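Local coordinates for galactitol 1-phosphate 5-dehydrogenase (Escherichia coli, PDB 4UEJ), which oxidises galactitol 1-phosphate to D-tagatose 6-phosphate with NAD+ as hydride acceptor, as a homodimeric zinc-containing alcohol dehydrogenase, at residues A[326-329]-A[330-333]; A[122-125]-A[126-129]; A[295-298]-A[299-303]. All coordinates share one frame; numbering follows the deposited sequence.

How the contacts relate
Along the chain, contact 2 (122-129) comes first, contact 3 (295-303) second and contact 1 (326-333) last. Contacts 2 and 3 are neighbours, their centres 15 Å apart: the ring of Phe129 at the end of contact 2 packs on the start of helix 297-307, with Phe129 CZ 3.5 Å from Trp299 O. This brings the GroES-like range of the sequence against the zinc-binding dehydrogenase range, close to the catalytic zinc. Contact 1, on helix 323-333, stands apart, with its nearest atoms about 17 Å from contact 2 and about 18 Å from contact 3. Still, strands 120-124, 128-130 and 341-344, the last following that helix, belong to one mixed sheet.

Contact 1: residues A[326-329]-A[330-333]; sequences FAQA and VRDI
Gln328 reaches forward along helix 323-333 and splits its amide between two residues of the next turn, its oxygen meeting Arg331 and its nitrogen Asp332. The glutamine CG stands anti to the backbone N (chi1 -170°) and the chain then bends at chi2, which lays the amide over the next turn. OE1 accepts from Arg331 NE at 3.0 Å; the donor lies well above the carbonyl plane, and NH2 of the same guanidinium adds a weak bond. The amide and guanidinium planes are inclined by 43°. The other branch, NE2, gives a fairly straight bond to Asp332 OD1 at 3.1 Å, leaving in the plane of its own amide but meeting the carboxylate from above. Arg331 bends at chi3, and this turns its guanidinium back so that Ala327 CB sits over one face.

The inward side is apolar. Val330 CG2 rests over one face of the Phe326 ring, a CH-pi contact 4.0 Å from the centroid, while the ring meets Phe117 and packs on Val342 and Leu344 of strand 341-344. The backbone carries the usual i to i+4 helical bonds, among them Val330 N to Phe326 O at 2.9 Å.

The helix thus links strands 317-321 and 341-344 of a beta-alpha-beta unit with an oily face inward. Outside, the neutral amide bridges a cation and an anion, and their opposite charges would probably polarise it in the sense its two bonds require.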
ATOM      1  N   PHE A 326       2.789  38.416 -10.896  1.00 29.66           N
ATOM      2  CA  PHE A 326       2.678  36.973 -10.730  1.00 28.21           C
ATOM      3  C   PHE A 326       3.763  36.257 -11.539  1.00 29.09           C
ATOM      4  O   PHE A 326       4.428  35.348 -11.038  1.00 28.72           O
ATOM      5  CB  PHE A 326       1.276  36.516 -11.144  1.00 27.00           C
ATOM      6  CG  PHE A 326       1.091  35.022 -11.153  1.00 25.70           C
ATOM      7  CD1 PHE A 326       0.775  34.344  -9.991  1.00 24.25           C
ATOM      8  CD2 PHE A 326       1.212  34.305 -12.332  1.00 26.73           C
ATOM      9  CE1 PHE A 326       0.595  32.965 -10.002  1.00 23.41           C
ATOM     10  CE2 PHE A 326       1.037  32.933 -12.353  1.00 25.02           C
ATOM     11  CZ  PHE A 326       0.727  32.261 -11.188  1.00 23.57           C
ATOM     12  N   ALA A 327       3.949  36.683 -12.783  1.00 30.44           N
ATOM     13  CA  ALA A 327       4.945  36.073 -13.656  1.00 31.55           C
ATOM     14  C   ALA A 327       6.343  36.146 -13.048  1.00 32.66           C
ATOM     15  O   ALA A 327       7.083  35.169 -13.070  1.00 32.82           O
ATOM     16  CB  ALA A 327       4.925  36.733 -15.024  1.00 34.87           C
ATOM     17  N   GLN A 328       6.700  37.295 -12.487  1.00 33.57           N
ATOM     18  CA  GLN A 328       8.025  37.444 -11.899  1.00 34.88           C
ATOM     19  C   GLN A 328       8.168  36.595 -10.632  1.00 33.64           C
ATOM     20  O   GLN A 328       9.234  36.035 -10.373  1.00 34.48           O
ATOM     21  CB  GLN A 328       8.321  38.910 -11.586  1.00 36.29           C
ATOM     22  CG  GLN A 328       9.768  39.156 -11.190  1.00 38.17           C
ATOM     23  CD  GLN A 328      10.752  38.691 -12.252  1.00 39.80           C
ATOM     24  OE1 GLN A 328      10.609  39.013 -13.431  1.00 40.64           O
ATOM     25  NE2 GLN A 328      11.754  37.924 -11.837  1.00 40.42           N
ATOM     26  N   ALA A 329       7.093  36.503  -9.853  1.00 31.81           N
ATOM     27  CA  ALA A 329       7.083  35.666  -8.656  1.00 30.54           C
ATOM     28  C   ALA A 329       7.344  34.212  -9.024  1.00 34.92           C
ATOM     29  O   ALA A 329       8.104  33.515  -8.355  1.00 35.75           O
ATOM     30  CB  ALA A 329       5.750  35.793  -7.917  1.00 28.75           C
ATOM     31  N   VAL A 330       6.695  33.758 -10.092  1.00 29.52           N
ATOM     32  CA  VAL A 330       6.924  32.419 -10.618  1.00 32.21           C
ATOM     33  C   VAL A 330       8.385  32.249 -11.030  1.00 31.31           C
ATOM     34  O   VAL A 330       9.027  31.264 -10.673  1.00 35.46           O
ATOM     35  CB  VAL A 330       6.015  32.127 -11.823  1.00 28.82           C
ATOM     36  CG1 VAL A 330       6.382  30.800 -12.455  1.00 32.25           C
ATOM     37  CG2 VAL A 330       4.553  32.140 -11.398  1.00 28.50           C
ATOM     38  N   ARG A 331       8.905  33.219 -11.777  1.00 33.02           N
ATOM     39  CA  ARG A 331      10.306  33.203 -12.186  1.00 35.26           C
ATOM     40  C   ARG A 331      11.243  33.156 -10.979  1.00 35.89           C
ATOM     41  O   ARG A 331      12.247  32.448 -10.997  1.00 40.12           O
ATOM     42  CB  ARG A 331      10.631  34.423 -13.061  1.00 37.05           C
ATOM     43  CG  ARG A 331      10.104  34.316 -14.490  1.00 37.26           C
ATOM     44  CD  ARG A 331      10.603  35.455 -15.381  1.00 43.39           C
ATOM     45  NE  ARG A 331       9.859  36.692 -15.159  1.00 48.48           N
ATOM     46  CZ  ARG A 331       8.932  37.169 -15.985  1.00 44.46           C
ATOM     47  NH1 ARG A 331       8.633  36.525 -17.101  1.00 38.89           N
ATOM     48  NH2 ARG A 331       8.308  38.300 -15.695  1.00 45.53           N
ATOM     49  N   ASP A 332      10.897  33.891  -9.926  1.00 35.20           N
ATOM     50  CA  ASP A 332      11.745  33.968  -8.740  1.00 35.96           C
ATOM     51  C   ASP A 332      11.826  32.631  -8.014  1.00 39.01           C
ATOM     52  O   ASP A 332      12.752  32.393  -7.241  1.00 40.11           O
ATOM     53  CB  ASP A 332      11.238  35.046  -7.779  1.00 37.65           C
ATOM     54  CG  ASP A 332      11.453  36.451  -8.309  1.00 40.43           C
ATOM     55  OD1 ASP A 332      12.381  36.650  -9.123  1.00 41.74           O
ATOM     56  OD2 ASP A 332      10.693  37.358  -7.912  1.00 42.29           O
ATOM     57  N   ILE A 333      10.854  31.760  -8.265  1.00 33.09           N
ATOM     58  CA  ILE A 333      10.866  30.435  -7.669  1.00 37.94           C
ATOM     59  C   ILE A 333      12.053  29.633  -8.176  1.00 47.62           C
ATOM     60  O   ILE A 333      12.659  28.872  -7.418  1.00 45.96           O
ATOM     61  CB  ILE A 333       9.570  29.655  -7.975  1.00 32.75           C
ATOM     62  CG1 ILE A 333       8.353  30.416  -7.464  1.00 32.12           C
ATOM     63  CG2 ILE A 333       9.616  28.263  -7.366  1.00 34.24           C
ATOM     64  CD1 ILE A 333       8.516  30.930  -6.073  1.00 38.57           C
TER

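Contact 2: residues A[122-125]-A[126-129]; sequences VVKR and KNVF
Lys124 and Asn127 close a tight turn: strand 120-124 ends, Arg125 and Lys126 make a short 3-10 bend, and strand 128-130 begins. Asn127 N bonds to Lys124 O at 2.8 Å, and one residue on Val128 N reaches Arg125 O at 3.2 Å. Both are i to i+3 bonds, and each donor stands well above the plane of its carbonyl.

The Asn127 side chain folds back beside that of Lys124, the two pointing the same way. With its CG anti to the carbonyl carbon (chi1 -69°), OD1 comes over Lys124 CB at 3.3 Å and takes a weak bond from Lys124 N; its ND2 is bound by Val84 O. On the inner side Val123 CG2 touches Val128 CG1 at 3.7 Å and also meets Asn127 CB. The bend at chi2 of Arg125 carries its guanidinium back across Val128, where Val128 O lies at the guanidinium edge, 3.0 Å from NH1.

Salt bridges tie Lys124 to Glu27 and Arg125 to Asp74. Val123 and Val128 both pack on Val28 of strand 27-36, which pairs with strand 120-124, while Phe129 continues into the pairing of strand 128-130 with strand 80-83.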
ATOM      1  N   VAL A 122     -13.057  29.410 -21.023  1.00 21.22           N
ATOM      2  CA  VAL A 122     -14.275  28.684 -21.328  1.00 21.34           C
ATOM      3  C   VAL A 122     -14.088  27.218 -20.933  1.00 20.29           C
ATOM      4  O   VAL A 122     -13.084  26.607 -21.276  1.00 20.11           O
ATOM      5  CB  VAL A 122     -14.641  28.800 -22.819  1.00 22.78           C
ATOM      6  CG1 VAL A 122     -15.742  27.822 -23.178  1.00 24.64           C
ATOM      7  CG2 VAL A 122     -15.063  30.233 -23.142  1.00 23.93           C
ATOM      8  N   VAL A 123     -15.040  26.681 -20.176  1.00 19.72           N
ATOM      9  CA  VAL A 123     -14.986  25.293 -19.706  1.00 18.83           C
ATOM     10  C   VAL A 123     -16.379  24.669 -19.735  1.00 19.21           C
ATOM     11  O   VAL A 123     -17.370  25.369 -19.936  1.00 20.03           O
ATOM     12  CB  VAL A 123     -14.427  25.179 -18.264  1.00 20.76           C
ATOM     13  CG1 VAL A 123     -13.040  25.806 -18.156  1.00 17.29           C
ATOM     14  CG2 VAL A 123     -15.377  25.822 -17.266  1.00 17.37           C
ATOM     15  N   LYS A 124     -16.461  23.357 -19.519  1.00 18.76           N
ATOM     16  CA  LYS A 124     -17.761  22.700 -19.416  1.00 19.21           C
ATOM     17  C   LYS A 124     -18.450  23.072 -18.111  1.00 18.70           C
ATOM     18  O   LYS A 124     -17.791  23.362 -17.114  1.00 17.69           O
ATOM     19  CB  LYS A 124     -17.621  21.177 -19.500  1.00 19.02           C
ATOM     20  CG  LYS A 124     -16.846  20.684 -20.700  1.00 19.59           C
ATOM     21  CD  LYS A 124     -17.390  21.228 -21.997  1.00 25.89           C
ATOM     22  CE  LYS A 124     -16.561  20.697 -23.156  1.00 32.96           C
ATOM     23  NZ  LYS A 124     -16.978  21.242 -24.473  1.00 30.41           N
ATOM     24  N   ARG A 125     -19.780  23.068 -18.126  1.00 19.58           N
ATOM     25  CA  ARG A 125     -20.564  23.209 -16.896  1.00 21.63           C
ATOM     26  C   ARG A 125     -20.045  22.285 -15.796  1.00 22.60           C
ATOM     27  O   ARG A 125     -19.955  22.668 -14.626  1.00 18.67           O
ATOM     28  CB  ARG A 125     -22.047  22.917 -17.169  1.00 22.85           C
ATOM     29  CG  ARG A 125     -22.907  22.756 -15.912  1.00 27.68           C
ATOM     30  CD  ARG A 125     -22.926  24.028 -15.088  1.00 31.84           C
ATOM     31  NE  ARG A 125     -23.677  23.872 -13.844  1.00 34.39           N
ATOM     32  CZ  ARG A 125     -23.139  23.520 -12.677  1.00 28.57           C
ATOM     33  NH1 ARG A 125     -21.837  23.274 -12.581  1.00 18.68           N
ATOM     34  NH2 ARG A 125     -23.906  23.412 -11.600  1.00 32.27           N
ATOM     35  N   LYS A 126     -19.677  21.069 -16.177  1.00 17.94           N
ATOM     36  CA  LYS A 126     -19.218  20.092 -15.201  1.00 19.92           C
ATOM     37  C   LYS A 126     -17.840  20.438 -14.643  1.00 16.23           C
ATOM     38  O   LYS A 126     -17.374  19.792 -13.707  1.00 14.83           O
ATOM     39  CB  LYS A 126     -19.206  18.693 -15.813  1.00 20.41           C
ATOM     40  CG  LYS A 126     -20.606  18.092 -15.930  1.00 28.70           C
ATOM     41  CD  LYS A 126     -20.562  16.615 -16.265  1.00 37.19           C
ATOM     42  CE  LYS A 126     -21.774  15.887 -15.702  1.00 41.84           C
ATOM     43  NZ  LYS A 126     -23.051  16.528 -16.125  1.00 42.70           N
ATOM     44  N   ASN A 127     -17.200  21.455 -15.218  1.00 15.79           N
ATOM     45  CA  ASN A 127     -15.900  21.926 -14.741  1.00 14.90           C
ATOM     46  C   ASN A 127     -15.987  23.145 -13.822  1.00 14.69           C
ATOM     47  O   ASN A 127     -14.976  23.783 -13.550  1.00 15.42           O
ATOM     48  CB  ASN A 127     -14.978  22.279 -15.917  1.00 15.60           C
ATOM     49  CG  ASN A 127     -14.543  21.072 -16.714  1.00 25.53           C
ATOM     50  OD1 ASN A 127     -14.667  21.054 -17.944  1.00 27.82           O
ATOM     51  ND2 ASN A 127     -14.012  20.058 -16.025  1.00 20.96           N
ATOM     52  N   VAL A 128     -17.186  23.497 -13.373  1.00 15.18           N
ATOM     53  CA  VAL A 128     -17.290  24.539 -12.350  1.00 15.07           C
ATOM     54  C   VAL A 128     -18.164  24.070 -11.202  1.00 19.85           C
ATOM     55  O   VAL A 128     -19.066  23.245 -11.377  1.00 16.07           O
ATOM     56  CB  VAL A 128     -17.849  25.869 -12.900  1.00 16.16           C
ATOM     57  CG1 VAL A 128     -16.895  26.475 -13.921  1.00 21.08           C
ATOM     58  CG2 VAL A 128     -19.216  25.668 -13.506  1.00 17.47           C
ATOM     59  N   PHE A 129     -17.878  24.622 -10.029  1.00 14.55           N
ATOM     60  CA  PHE A 129     -18.512  24.238  -8.779  1.00 17.22           C
ATOM     61  C   PHE A 129     -18.951  25.510  -8.082  1.00 15.10           C
ATOM     62  O   PHE A 129     -18.132  26.362  -7.781  1.00 17.77           O
ATOM     63  CB  PHE A 129     -17.533  23.426  -7.926  1.00 13.28           C
ATOM     64  CG  PHE A 129     -17.998  23.145  -6.528  1.00 14.18           C
ATOM     65  CD1 PHE A 129     -18.805  22.051  -6.258  1.00 21.64           C
ATOM     66  CD2 PHE A 129     -17.566  23.934  -5.467  1.00 17.55           C
ATOM     67  CE1 PHE A 129     -19.208  21.770  -4.961  1.00 22.97           C
ATOM     68  CE2 PHE A 129     -17.964  23.658  -4.173  1.00 21.31           C
ATOM     69  CZ  PHE A 129     -18.793  22.572  -3.923  1.00 23.46           C
TER

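Contact 3: residues A[295-298]-A[299-303]; sequences PGQE and WETAS
Pro295 lies over the Trp299 ring just where helix 297-307 starts, so that this is a helix N-terminus with Gly296 at the N-cap position. The proline follows a cis peptide bond, and its side chain runs at about a right angle to that of Trp299. CB sits above the five-membered ring, a CH-pi contact 3.8 Å from the centroid, and CG comes to 3.6 Å from Trp299 CG. Trp299 has its CG anti to the carbonyl carbon (chi1 -70°), which swings the indole back toward the start of the helix and under the proline.

Gly296 follows, with backbone angles (phi 124°) that would jam a side chain against the preceding carbonyl. Its O accepts from Trp299 N at 3.1 Å, the first turn being closed by this bond.

Next, Gln297 uses its backbone O twice: Thr301 N approaches nearly in line with the carbonyl at 2.8 Å, while Thr301 OG1 donates from above the carbonyl plane. Beyond that, the two side chains run side by side.

Glu298 bends at chi2, so that its carboxylate turns back beside Gly296; OE1 is hydrogen-bonded to Ser291 and OE2 to His151 of helix 143-155. Its backbone O receives Ala302 N at 2.9 Å.

The indole is buried against Ile143 and Glu144, the latter a catalytic-zinc ligand by similarity, and meets the ring of Tyr290, the two planes about 15° apart. An alanine at Trp299 would strip Pro295 and Tyr290 of the ring they pack on and would probably open a gap beside Glu144. On the five-membered ring, Trp299 NE1 is hydrogen-bonded to the backbone O of Asn289.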
ATOM      1  N   PRO A 295     -18.762  16.351  -8.530  1.00 18.99           N
ATOM      2  CA  PRO A 295     -17.331  16.031  -8.428  1.00 16.24           C
ATOM      3  C   PRO A 295     -16.947  15.273  -7.165  1.00 16.60           C
ATOM      4  O   PRO A 295     -15.793  14.864  -7.028  1.00 15.92           O
ATOM      5  CB  PRO A 295     -16.670  17.412  -8.433  1.00 18.03           C
ATOM      6  CG  PRO A 295     -17.675  18.283  -7.735  1.00 18.36           C
ATOM      7  CD  PRO A 295     -19.025  17.765  -8.205  1.00 18.65           C
ATOM      8  N   GLY A 296     -17.886  15.102  -6.239  1.00 14.07           N
ATOM      9  CA  GLY A 296     -17.617  14.269  -5.079  1.00 13.02           C
ATOM     10  C   GLY A 296     -17.829  14.986  -3.768  1.00 15.85           C
ATOM     11  O   GLY A 296     -17.802  16.217  -3.707  1.00 15.40           O
ATOM     12  N   GLN A 297     -18.050  14.212  -2.710  1.00 15.18           N
ATOM     13  CA  GLN A 297     -18.297  14.799  -1.407  1.00 16.50           C
ATOM     14  C   GLN A 297     -17.133  15.664  -0.948  1.00 14.31           C
ATOM     15  O   GLN A 297     -17.340  16.598  -0.165  1.00 12.81           O
ATOM     16  CB  GLN A 297     -18.590  13.712  -0.372  1.00 24.00           C
ATOM     17  CG  GLN A 297     -17.379  12.910   0.061  1.00 35.65           C
ATOM     18  CD  GLN A 297     -17.258  12.854   1.570  1.00 52.04           C
ATOM     19  OE1 GLN A 297     -17.829  13.688   2.280  1.00 57.93           O
ATOM     20  NE2 GLN A 297     -16.517  11.871   2.071  1.00 54.85           N
ATOM     21  N   GLU A 298     -15.924  15.389  -1.448  1.00 10.58           N
ATOM     22  CA  GLU A 298     -14.751  16.194  -1.074  1.00 13.31           C
ATOM     23  C   GLU A 298     -14.988  17.685  -1.328  1.00 11.63           C
ATOM     24  O   GLU A 298     -14.589  18.543  -0.536  1.00  9.96           O
ATOM     25  CB  GLU A 298     -13.500  15.743  -1.843  1.00 16.27           C
ATOM     26  CG  GLU A 298     -12.990  14.328  -1.512  1.00 20.24           C
ATOM     27  CD  GLU A 298     -13.581  13.255  -2.424  1.00 19.70           C
ATOM     28  OE1 GLU A 298     -14.735  13.427  -2.880  1.00 17.29           O
ATOM     29  OE2 GLU A 298     -12.895  12.236  -2.694  1.00 26.63           O
ATOM     30  N   TRP A 299     -15.620  17.981  -2.451  1.00 10.94           N
ATOM     31  CA  TRP A 299     -15.868  19.357  -2.861  1.00 11.43           C
ATOM     32  C   TRP A 299     -16.884  20.055  -1.949  1.00 11.69           C
ATOM     33  O   TRP A 299     -16.654  21.180  -1.515  1.00 14.24           O
ATOM     34  CB  TRP A 299     -16.321  19.366  -4.325  1.00 12.31           C
ATOM     35  CG  TRP A 299     -15.162  19.006  -5.193  1.00 12.19           C
ATOM     36  CD1 TRP A 299     -14.621  17.755  -5.373  1.00 12.05           C
ATOM     37  CD2 TRP A 299     -14.341  19.908  -5.934  1.00 12.46           C
ATOM     38  NE1 TRP A 299     -13.522  17.829  -6.204  1.00 12.97           N
ATOM     39  CE2 TRP A 299     -13.331  19.145  -6.561  1.00 12.57           C
ATOM     40  CE3 TRP A 299     -14.367  21.296  -6.146  1.00 12.89           C
ATOM     41  CZ2 TRP A 299     -12.361  19.720  -7.378  1.00 12.77           C
ATOM     42  CZ3 TRP A 299     -13.407  21.860  -6.948  1.00 13.20           C
ATOM     43  CH2 TRP A 299     -12.416  21.075  -7.561  1.00 15.91           C
ATOM     44  N   GLU A 300     -17.987  19.373  -1.645  1.00 14.80           N
ATOM     45  CA  GLU A 300     -18.963  19.886  -0.683  1.00 17.68           C
ATOM     46  C   GLU A 300     -18.347  20.064   0.691  1.00 13.03           C
ATOM     47  O   GLU A 300     -18.559  21.085   1.337  1.00 14.50           O
ATOM     48  CB  GLU A 300     -20.178  18.962  -0.560  1.00 21.50           C
ATOM     49  CG  GLU A 300     -20.931  18.718  -1.838  1.00 39.64           C
ATOM     50  CD  GLU A 300     -22.282  18.088  -1.579  1.00 50.77           C
ATOM     51  OE1 GLU A 300     -22.346  17.147  -0.754  1.00 51.02           O
ATOM     52  OE2 GLU A 300     -23.276  18.536  -2.194  1.00 56.41           O
ATOM     53  N   THR A 301     -17.572  19.081   1.136  1.00 10.87           N
ATOM     54  CA  THR A 301     -16.908  19.197   2.434  1.00 12.75           C
ATOM     55  C   THR A 301     -15.962  20.402   2.483  1.00 11.10           C
ATOM     56  O   THR A 301     -15.946  21.142   3.463  1.00 10.80           O
ATOM     57  CB  THR A 301     -16.122  17.921   2.783  1.00 13.39           C
ATOM     58  OG1 THR A 301     -17.027  16.813   2.820  1.00 16.52           O
ATOM     59  CG2 THR A 301     -15.452  18.050   4.142  1.00 11.33           C
ATOM     60  N   ALA A 302     -15.199  20.614   1.414  1.00 10.10           N
ATOM     61  CA  ALA A 302     -14.233  21.709   1.390  1.00 10.10           C
ATOM     62  C   ALA A 302     -14.962  23.032   1.525  1.00 11.82           C
ATOM     63  O   ALA A 302     -14.558  23.907   2.293  1.00 11.29           O
ATOM     64  CB  ALA A 302     -13.410  21.687   0.106  1.00 10.44           C
ATOM     65  N   SER A 303     -16.042  23.164   0.775  1.00 11.43           N
ATOM     66  CA  SER A 303     -16.834  24.371   0.823  1.00 12.34           C
ATOM     67  C   SER A 303     -17.385  24.584   2.232  1.00 13.67           C
ATOM     68  O   SER A 303     -17.332  25.685   2.772  1.00 12.93           O
ATOM     69  CB  SER A 303     -17.967  24.306  -0.195  1.00 15.05           C
ATOM     70  OG  SER A 303     -18.674  25.536  -0.183  1.00 19.90           O
TER